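Local coordinates for protein concanavalin B (Canavalia ensiformis, PDB 6CAF) that may act as a carbohydrate-binding protein of the seed, built on the scaffold of a plant family 18 chitinase, at residues Pro188-Pro193 and Val211-Asp216; Cys219-Gly224 and Gly262-Ser267. All coordinates share one frame; numbering follows the deposited sequence. Where two conformers were deposited one is given.

Contact 1 (Pro188-Pro193 and Val211-Asp216); sequences PGCLSP and VRFYND
Arg-212 N donates to Pro-188 O across the two segments (2.9 Å, N-H...O angle 164°). This bond carries the parallel pairing of 183-186 with 208-212 beyond the end of the first strand, where Gly-189 and Arg-212 form a single backbone bridge. Two waters extend the polar link. One accepts from Cys-190 N and donates to Tyr-214 O; the other accepts from Leu-191 N and donates to Asp-216 OD2, while the other carboxylate oxygen, OD1, is hydrogen-bonded to Ser-218 OG.

The guanidinium of Arg-212 folds back, bent at chi3 (-83°), so that one face lies against the Pro-188 to Gly-189 peptide. NH2 comes 3.2 Å from Gly-189 N, but both are donors and the approach is packing. NE is hydrogen-bonded to Ala-187 O.

The apolar part gathers round Cys-190. Its CB sits 3.5 Å from CD1 of Phe-213, oblique to the ring, and 3.8 Å from CG1 of Val-211. Set between backbone N and carbonyl carbon (chi1 55°), SG reaches past Arg-212 O to lie 3.8 Å from Asp-216 CB, and there joins Cys-219 in a disulfide.

Strand 247-252 flanks 208-212 in the barrel sheet and shares backbone hydrogen bonds with Val-211 and Phe-213, while Trp-236 of helix 227-239 covers Pro-188 and Val-211.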
ATOM      1  N   PRO A 188      -7.744   2.652  -1.599  1.00 10.71           N
ATOM      2  CA  PRO A 188      -8.820   3.279  -2.378  1.00 10.88           C
ATOM      3  C   PRO A 188      -8.477   4.702  -2.791  1.00 11.71           C
ATOM      4  O   PRO A 188      -7.603   5.338  -2.203  1.00 12.96           O
ATOM      5  CB  PRO A 188      -9.993   3.261  -1.401  1.00 11.45           C
ATOM      6  CG  PRO A 188      -9.325   3.437  -0.074  1.00 11.88           C
ATOM      7  CD  PRO A 188      -8.061   2.612  -0.164  1.00 11.02           C
ATOM      8  N   GLY A 189      -9.241   5.209  -3.745  1.00 12.43           N
ATOM      9  CA  GLY A 189      -9.205   6.634  -4.040  1.00 13.23           C
ATOM     10  C   GLY A 189      -9.827   7.451  -2.922  1.00 12.88           C
ATOM     11  O   GLY A 189     -10.439   6.919  -2.030  1.00 15.75           O
ATOM     12  N   CYS A 190      -9.661   8.759  -2.970  1.00 14.16           N
ATOM     13  CA  CYS A 190     -10.092   9.569  -1.853  1.00 14.33           C
ATOM     14  C   CYS A 190     -11.545   9.935  -1.802  1.00 14.06           C
ATOM     15  O   CYS A 190     -11.989  10.392  -0.750  1.00 16.34           O
ATOM     16  CB  CYS A 190      -9.223  10.801  -1.644  1.00 15.40           C
ATOM     17  SG  CYS A 190      -9.016  11.910  -3.017  1.00 16.96           S
ATOM     18  N   LEU A 191     -12.318   9.693  -2.843  1.00 15.74           N
ATOM     19  CA  LEU A 191     -13.758   9.949  -2.722  0.50 15.99           C
ATOM     20  C   LEU A 191     -14.476   8.673  -2.344  1.00 16.47           C
ATOM     21  O   LEU A 191     -14.462   7.707  -3.090  1.00 19.56           O
ATOM     22  CB  LEU A 191     -14.357  10.465  -4.011  0.50 16.54           C
ATOM     23  CG  LEU A 191     -15.841  10.901  -3.872  0.50 17.60           C
ATOM     24  CD1 LEU A 191     -16.091  11.845  -2.689  0.50 18.78           C
ATOM     25  CD2 LEU A 191     -16.256  11.552  -5.154  0.50 19.77           C
ATOM     26  N   SER A 192     -15.070   8.656  -1.282  1.00 18.23           N
ATOM     27  CA  SER A 192     -15.855   7.570  -0.745  1.00 17.39           C
ATOM     28  C   SER A 192     -17.298   7.707  -1.200  1.00 17.00           C
ATOM     29  O   SER A 192     -17.825   8.805  -1.198  1.00 17.52           O
ATOM     30  CB  SER A 192     -15.817   7.598   0.784  1.00 21.74           C
ATOM     31  OG  SER A 192     -16.606   6.583   1.341  1.00 34.71           O
ATOM     32  N   PRO A 193     -17.936   6.630  -1.634  1.00 16.29           N
ATOM     33  CA  PRO A 193     -17.411   5.253  -1.670  1.00 16.39           C
ATOM     34  C   PRO A 193     -16.514   5.001  -2.872  1.00 16.02           C
ATOM     35  O   PRO A 193     -16.750   5.513  -3.960  1.00 18.04           O
ATOM     36  CB  PRO A 193     -18.698   4.431  -1.813  1.00 16.95           C
ATOM     37  CG  PRO A 193     -19.637   5.344  -2.572  1.00 18.17           C
ATOM     38  CD  PRO A 193     -19.365   6.691  -1.985  1.00 17.68           C
ATOM     39  N   VAL A 211      -5.605   5.793   2.010  1.00 10.53           N
ATOM     40  CA  VAL A 211      -6.473   6.542   1.128  1.00 10.14           C
ATOM     41  C   VAL A 211      -5.626   7.421   0.216  1.00 10.81           C
ATOM     42  O   VAL A 211      -4.802   8.205   0.692  1.00 11.61           O
ATOM     43  CB  VAL A 211      -7.433   7.393   1.948  1.00 11.81           C
ATOM     44  CG1 VAL A 211      -8.343   8.196   1.024  1.00 12.67           C
ATOM     45  CG2 VAL A 211      -8.283   6.538   2.875  1.00 12.86           C
ATOM     46  N   ARG A 212      -5.861   7.312  -1.085  1.00 10.88           N
ATOM     47  CA  ARG A 212      -5.056   8.041  -2.061  1.00 11.45           C
ATOM     48  C   ARG A 212      -5.581   9.451  -2.272  1.00 12.25           C
ATOM     49  O   ARG A 212      -6.491   9.688  -3.073  1.00 13.33           O
ATOM     50  CB  ARG A 212      -5.001   7.268  -3.377  1.00 11.96           C
ATOM     51  CG  ARG A 212      -4.297   5.943  -3.251  1.00 14.41           C
ATOM     52  CD  ARG A 212      -4.137   5.216  -4.566  1.00 16.14           C
ATOM     53  NE  ARG A 212      -5.321   4.486  -4.903  1.00 18.68           N
ATOM     54  CZ  ARG A 212      -6.206   4.817  -5.832  1.00 18.03           C
ATOM     55  NH1 ARG A 212      -6.053   5.891  -6.561  1.00 24.05           N
ATOM     56  NH2 ARG A 212      -7.253   4.047  -6.009  1.00 26.42           N
ATOM     57  N   PHE A 213      -5.008  10.368  -1.513  1.00 12.27           N
ATOM     58  CA  PHE A 213      -5.429  11.766  -1.539  1.00 13.07           C
ATOM     59  C   PHE A 213      -4.668  12.534  -2.629  1.00 13.48           C
ATOM     60  O   PHE A 213      -3.969  13.500  -2.362  1.00 16.19           O
ATOM     61  CB  PHE A 213      -5.202  12.438  -0.163  1.00 14.39           C
ATOM     62  CG  PHE A 213      -6.117  11.935   0.930  1.00 12.58           C
ATOM     63  CD1 PHE A 213      -7.436  12.338   0.996  1.00 14.80           C
ATOM     64  CD2 PHE A 213      -5.652  11.090   1.898  1.00 12.97           C
ATOM     65  CE1 PHE A 213      -8.266  11.917   2.019  1.00 15.98           C
ATOM     66  CE2 PHE A 213      -6.473  10.668   2.907  1.00 13.25           C
ATOM     67  CZ  PHE A 213      -7.790  11.055   2.948  1.00 15.07           C
ATOM     68  N   TYR A 214      -4.806  12.097  -3.875  1.00 13.15           N
ATOM     69  CA  TYR A 214      -4.145  12.789  -4.964  1.00 14.01           C
ATOM     70  C   TYR A 214      -4.790  12.347  -6.261  1.00 15.00           C
ATOM     71  O   TYR A 214      -5.530  11.347  -6.308  1.00 16.25           O
ATOM     72  CB  TYR A 214      -2.618  12.519  -4.947  1.00 16.24           C
ATOM     73  CG  TYR A 214      -2.196  11.063  -5.031  1.00 14.97           C
ATOM     74  CD1 TYR A 214      -2.157  10.281  -3.919  1.00 14.17           C
ATOM     75  CD2 TYR A 214      -1.739  10.507  -6.221  1.00 19.41           C
ATOM     76  CE1 TYR A 214      -1.774   8.950  -3.991  1.00 14.44           C
ATOM     77  CE2 TYR A 214      -1.275   9.199  -6.280  1.00 20.55           C
ATOM     78  CZ  TYR A 214      -1.325   8.408  -5.162  1.00 15.88           C
ATOM     79  OH  TYR A 214      -0.905   7.088  -5.224  1.00 18.21           O
ATOM     80  N   ASN A 215      -4.514  13.118  -7.305  1.00 16.18           N
ATOM     81  CA  ASN A 215      -5.153  12.930  -8.599  1.00 18.00           C
ATOM     82  C   ASN A 215      -6.694  12.975  -8.503  1.00 18.61           C
ATOM     83  O   ASN A 215      -7.396  12.315  -9.257  1.00 20.67           O
ATOM     84  CB  ASN A 215      -4.593  11.684  -9.304  1.00 20.36           C
ATOM     85  CG  ASN A 215      -3.066  11.813  -9.653  1.00 23.70           C
ATOM     86  OD1 ASN A 215      -2.503  12.935  -9.813  1.00 34.64           O
ATOM     87  ND2 ASN A 215      -2.384  10.652  -9.753  1.00 28.61           N
ATOM     88  N   ASP A 216      -7.207  13.832  -7.611  1.00 16.34           N
ATOM     89  CA  ASP A 216      -8.651  14.037  -7.496  1.00 16.62           C
ATOM     90  C   ASP A 216      -8.922  15.359  -6.819  1.00 15.68           C
ATOM     91  O   ASP A 216      -8.768  15.489  -5.602  1.00 15.74           O
ATOM     92  CB  ASP A 216      -9.321  12.905  -6.710  1.00 19.34           C
ATOM     93  CG  ASP A 216     -10.848  12.987  -6.757  1.00 21.78           C
ATOM     94  OD1 ASP A 216     -11.389  14.071  -7.006  1.00 22.08           O
ATOM     95  OD2 ASP A 216     -11.520  11.964  -6.563  1.00 25.11           O
TER
HETATM   96  O   HOH W   1      -7.830   9.363  -5.634  1.00 23.22           O
HETATM   97  O   HOH W   2     -10.738   9.683  -5.683  1.00 29.71           O

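Contact 2 (Cys219-Gly224 and Gly262-Ser267)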
ATOM      1  N   CYS A 219     -10.995  15.912  -3.403  1.00 14.84           N
ATOM      2  CA  CYS A 219     -10.641  15.434  -2.080  1.00 14.90           C
ATOM      3  C   CYS A 219      -9.182  15.603  -1.711  1.00 15.48           C
ATOM      4  O   CYS A 219      -8.769  15.137  -0.653  1.00 18.73           O
ATOM      5  CB  CYS A 219     -11.042  13.959  -1.887  1.00 15.38           C
ATOM      6  SG  CYS A 219     -10.848  12.773  -3.243  1.00 19.48           S
ATOM      7  N   GLN A 220      -8.401  16.268  -2.545  1.00 14.69           N
ATOM      8  CA  GLN A 220      -6.989  16.406  -2.271  1.00 14.87           C
ATOM      9  C   GLN A 220      -6.647  17.791  -1.730  1.00 14.55           C
ATOM     10  O   GLN A 220      -7.432  18.743  -1.807  1.00 15.73           O
ATOM     11  CB  GLN A 220      -6.167  16.099  -3.521  1.00 14.54           C
ATOM     12  CG  GLN A 220      -6.226  17.215  -4.565  1.00 14.58           C
ATOM     13  CD  GLN A 220      -5.798  16.732  -5.937  1.00 15.02           C
ATOM     14  OE1 GLN A 220      -5.479  15.555  -6.134  1.00 16.44           O
ATOM     15  NE2 GLN A 220      -5.842  17.630  -6.904  1.00 17.63           N
ATOM     16  N   TYR A 221      -5.461  17.887  -1.147  1.00 13.71           N
ATOM     17  CA  TYR A 221      -4.924  19.168  -0.735  1.00 14.34           C
ATOM     18  C   TYR A 221      -4.634  20.069  -1.917  1.00 16.16           C
ATOM     19  O   TYR A 221      -4.197  19.589  -2.972  1.00 16.92           O
ATOM     20  CB  TYR A 221      -3.598  18.910  -0.040  1.00 14.14           C
ATOM     21  CG  TYR A 221      -2.817  20.144   0.378  1.00 14.05           C
ATOM     22  CD1 TYR A 221      -3.113  20.838   1.554  1.00 15.59           C
ATOM     23  CD2 TYR A 221      -1.784  20.618  -0.396  1.00 14.63           C
ATOM     24  CE1 TYR A 221      -2.396  21.958   1.938  1.00 18.08           C
ATOM     25  CE2 TYR A 221      -1.054  21.736  -0.016  1.00 16.70           C
ATOM     26  CZ  TYR A 221      -1.377  22.417   1.142  1.00 19.43           C
ATOM     27  OH  TYR A 221      -0.675  23.539   1.498  1.00 23.01           O
ATOM     28  N   SER A 222      -4.774  21.375  -1.710  1.00 16.05           N
ATOM     29  CA  SER A 222      -4.126  22.355  -2.592  1.00 18.41           C
ATOM     30  C   SER A 222      -3.657  23.501  -1.741  1.00 18.84           C
ATOM     31  O   SER A 222      -4.104  23.664  -0.614  1.00 18.95           O
ATOM     32  CB  SER A 222      -5.048  22.821  -3.724  1.00 23.10           C
ATOM     33  OG  SER A 222      -6.176  23.509  -3.231  1.00 23.99           O
ATOM     34  N   THR A 223      -2.705  24.268  -2.267  1.00 20.81           N
ATOM     35  CA  THR A 223      -2.070  25.316  -1.470  1.00 23.86           C
ATOM     36  C   THR A 223      -3.113  26.204  -0.824  1.00 26.46           C
ATOM     37  O   THR A 223      -3.984  26.721  -1.506  1.00 25.11           O
ATOM     38  CB  THR A 223      -1.127  26.173  -2.326  1.00 28.49           C
ATOM     39  OG1 THR A 223      -0.227  25.316  -3.031  1.00 31.09           O
ATOM     40  CG2 THR A 223      -0.331  27.120  -1.443  1.00 33.51           C
ATOM     41  N   GLY A 224      -3.036  26.347   0.500  1.00 30.85           N
ATOM     42  CA  GLY A 224      -3.960  27.201   1.252  1.00 44.26           C
ATOM     43  C   GLY A 224      -5.373  26.668   1.432  1.00 33.78           C
ATOM     44  O   GLY A 224      -6.255  27.391   1.925  1.00 61.88           O
ATOM     45  N   GLY A 262      -2.414  17.210  -5.673  1.00 15.40           N
ATOM     46  CA  GLY A 262      -2.455  16.583  -4.381  1.00 15.24           C
ATOM     47  C   GLY A 262      -1.153  16.574  -3.607  1.00 15.23           C
ATOM     48  O   GLY A 262      -1.129  16.172  -2.464  1.00 15.35           O
ATOM     49  N   TYR A 263      -0.051  16.995  -4.210  1.00 14.87           N
ATOM     50  CA  TYR A 263       1.185  17.058  -3.456  1.00 13.57           C
ATOM     51  C   TYR A 263       1.078  18.016  -2.283  1.00 13.96           C
ATOM     52  O   TYR A 263       0.609  19.156  -2.421  1.00 15.19           O
ATOM     53  CB  TYR A 263       2.352  17.479  -4.378  1.00 15.78           C
ATOM     54  CG  TYR A 263       3.675  17.651  -3.661  1.00 14.34           C
ATOM     55  CD1 TYR A 263       4.415  16.561  -3.269  1.00 14.71           C
ATOM     56  CD2 TYR A 263       4.140  18.905  -3.307  1.00 15.95           C
ATOM     57  CE1 TYR A 263       5.601  16.710  -2.601  1.00 17.70           C
ATOM     58  CE2 TYR A 263       5.318  19.060  -2.623  1.00 16.84           C
ATOM     59  CZ  TYR A 263       6.053  17.947  -2.283  1.00 17.16           C
ATOM     60  OH  TYR A 263       7.238  18.092  -1.590  1.00 20.50           O
ATOM     61  N   ILE A 264       1.552  17.555  -1.128  1.00 12.98           N
ATOM     62  CA  ILE A 264       1.535  18.348   0.078  1.00 13.43           C
ATOM     63  C   ILE A 264       2.976  18.542   0.546  1.00 13.80           C
ATOM     64  O   ILE A 264       3.648  17.603   0.934  1.00 14.49           O
ATOM     65  CB  ILE A 264       0.730  17.680   1.236  1.00 13.51           C
ATOM     66  CG1 ILE A 264      -0.615  17.143   0.760  1.00 12.81           C
ATOM     67  CG2 ILE A 264       0.574  18.688   2.357  1.00 13.86           C
ATOM     68  CD1 ILE A 264      -1.486  16.580   1.833  1.00 13.76           C
ATOM     69  N   PRO A 265       3.475  19.764   0.503  1.00 14.92           N
ATOM     70  CA  PRO A 265       4.815  19.942   1.028  1.00 15.95           C
ATOM     71  C   PRO A 265       4.937  19.459   2.453  1.00 15.03           C
ATOM     72  O   PRO A 265       3.997  19.630   3.240  1.00 16.14           O
ATOM     73  CB  PRO A 265       5.022  21.454   0.941  1.00 18.71           C
ATOM     74  CG  PRO A 265       4.115  21.912  -0.158  1.00 20.42           C
ATOM     75  CD  PRO A 265       2.912  21.015  -0.027  1.00 15.27           C
ATOM     76  N   PRO A 266       6.088  18.836   2.796  1.00 15.36           N
ATOM     77  CA  PRO A 266       6.190  18.293   4.147  1.00 15.88           C
ATOM     78  C   PRO A 266       5.850  19.276   5.264  1.00 15.50           C
ATOM     79  O   PRO A 266       5.168  18.894   6.232  1.00 17.20           O
ATOM     80  CB  PRO A 266       7.642  17.829   4.229  1.00 18.39           C
ATOM     81  CG  PRO A 266       7.937  17.401   2.822  1.00 18.69           C
ATOM     82  CD  PRO A 266       7.198  18.380   1.935  1.00 16.85           C
ATOM     83  N   SER A 267       6.303  20.530   5.157  1.00 18.52           N
ATOM     84  CA  SER A 267       5.995  21.467   6.247  1.00 20.74           C
ATOM     85  C   SER A 267       4.478  21.722   6.347  1.00 17.11           C
ATOM     86  O   SER A 267       3.922  21.924   7.446  1.00 20.14           O
ATOM     87  CB  SER A 267       6.731  22.779   6.038  1.00 28.67           C
ATOM     88  OG  SER A 267       6.237  23.455   4.895  1.00 36.63           O
TER
HETATM   89  O   HOH W   3      -3.500  15.810  -1.076  1.00 13.75           O
HETATM   90  O   HOH W   4      -2.957  20.006  -5.382  1.00 24.01           O
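Tyr-221 lays one face of its ring on Ile-264, whose CG2 stands over the ring centre in a CH-pi contact, 4.0 Å from the centroid and 7° off the normal. CG1 of the same isoleucine packs 3.6 Å from Tyr-221 CB, so the aliphatic branches cover the root of the side chain as well as the ring. At the ring edge, CD2 meets Tyr-263 O at 3.5 Å, and farther along CE2 touches Pro-265 CD. With CG anti to the backbone N (chi1 176°), the ring extends toward helix 266-273, where its hydroxyl is hydrogen-bonded to Gln-272.

Two waters tie the backbones of Tyr-221 and Gly-262 together: one takes the N-H of Tyr-221 and gives to Gly-262 O, the other takes the N-H of Gly-262 and gives to Tyr-221 O. Beside them the Gln-220 amide lies along Gly-262, CD 3.4 Å from its N. That amide is fixed from both ends, OE1 by Asp-216 N and NE2 by Gly-260 O.

Pro-265 occupies the N-cap position of helix 266-273. The whole joins two successive beta-alpha loops of a TIM barrel, the fold of glycosyl hydrolase family 18.

In the fold
Contact 1 lies nearer the middle of the chain, its centre about 13 Å from the chain centre against about 20 Å for contact 2, yet contact 2 is the more fully buried of the two. Contact 1 continues the sheet and so keeps a direct backbone bond; contact 2 joins loop to loop through waters and an aromatic face. Both share the connection between strand 208-212 and helix 227-239: contact 1 uses its start and contact 2 its later part. The Cys-190 to Cys-219 disulfide (SG to SG 2.0 Å) and the Gln-220 amide, which accepts from Asp-216, fasten them together, linking three consecutive beta-alpha loops.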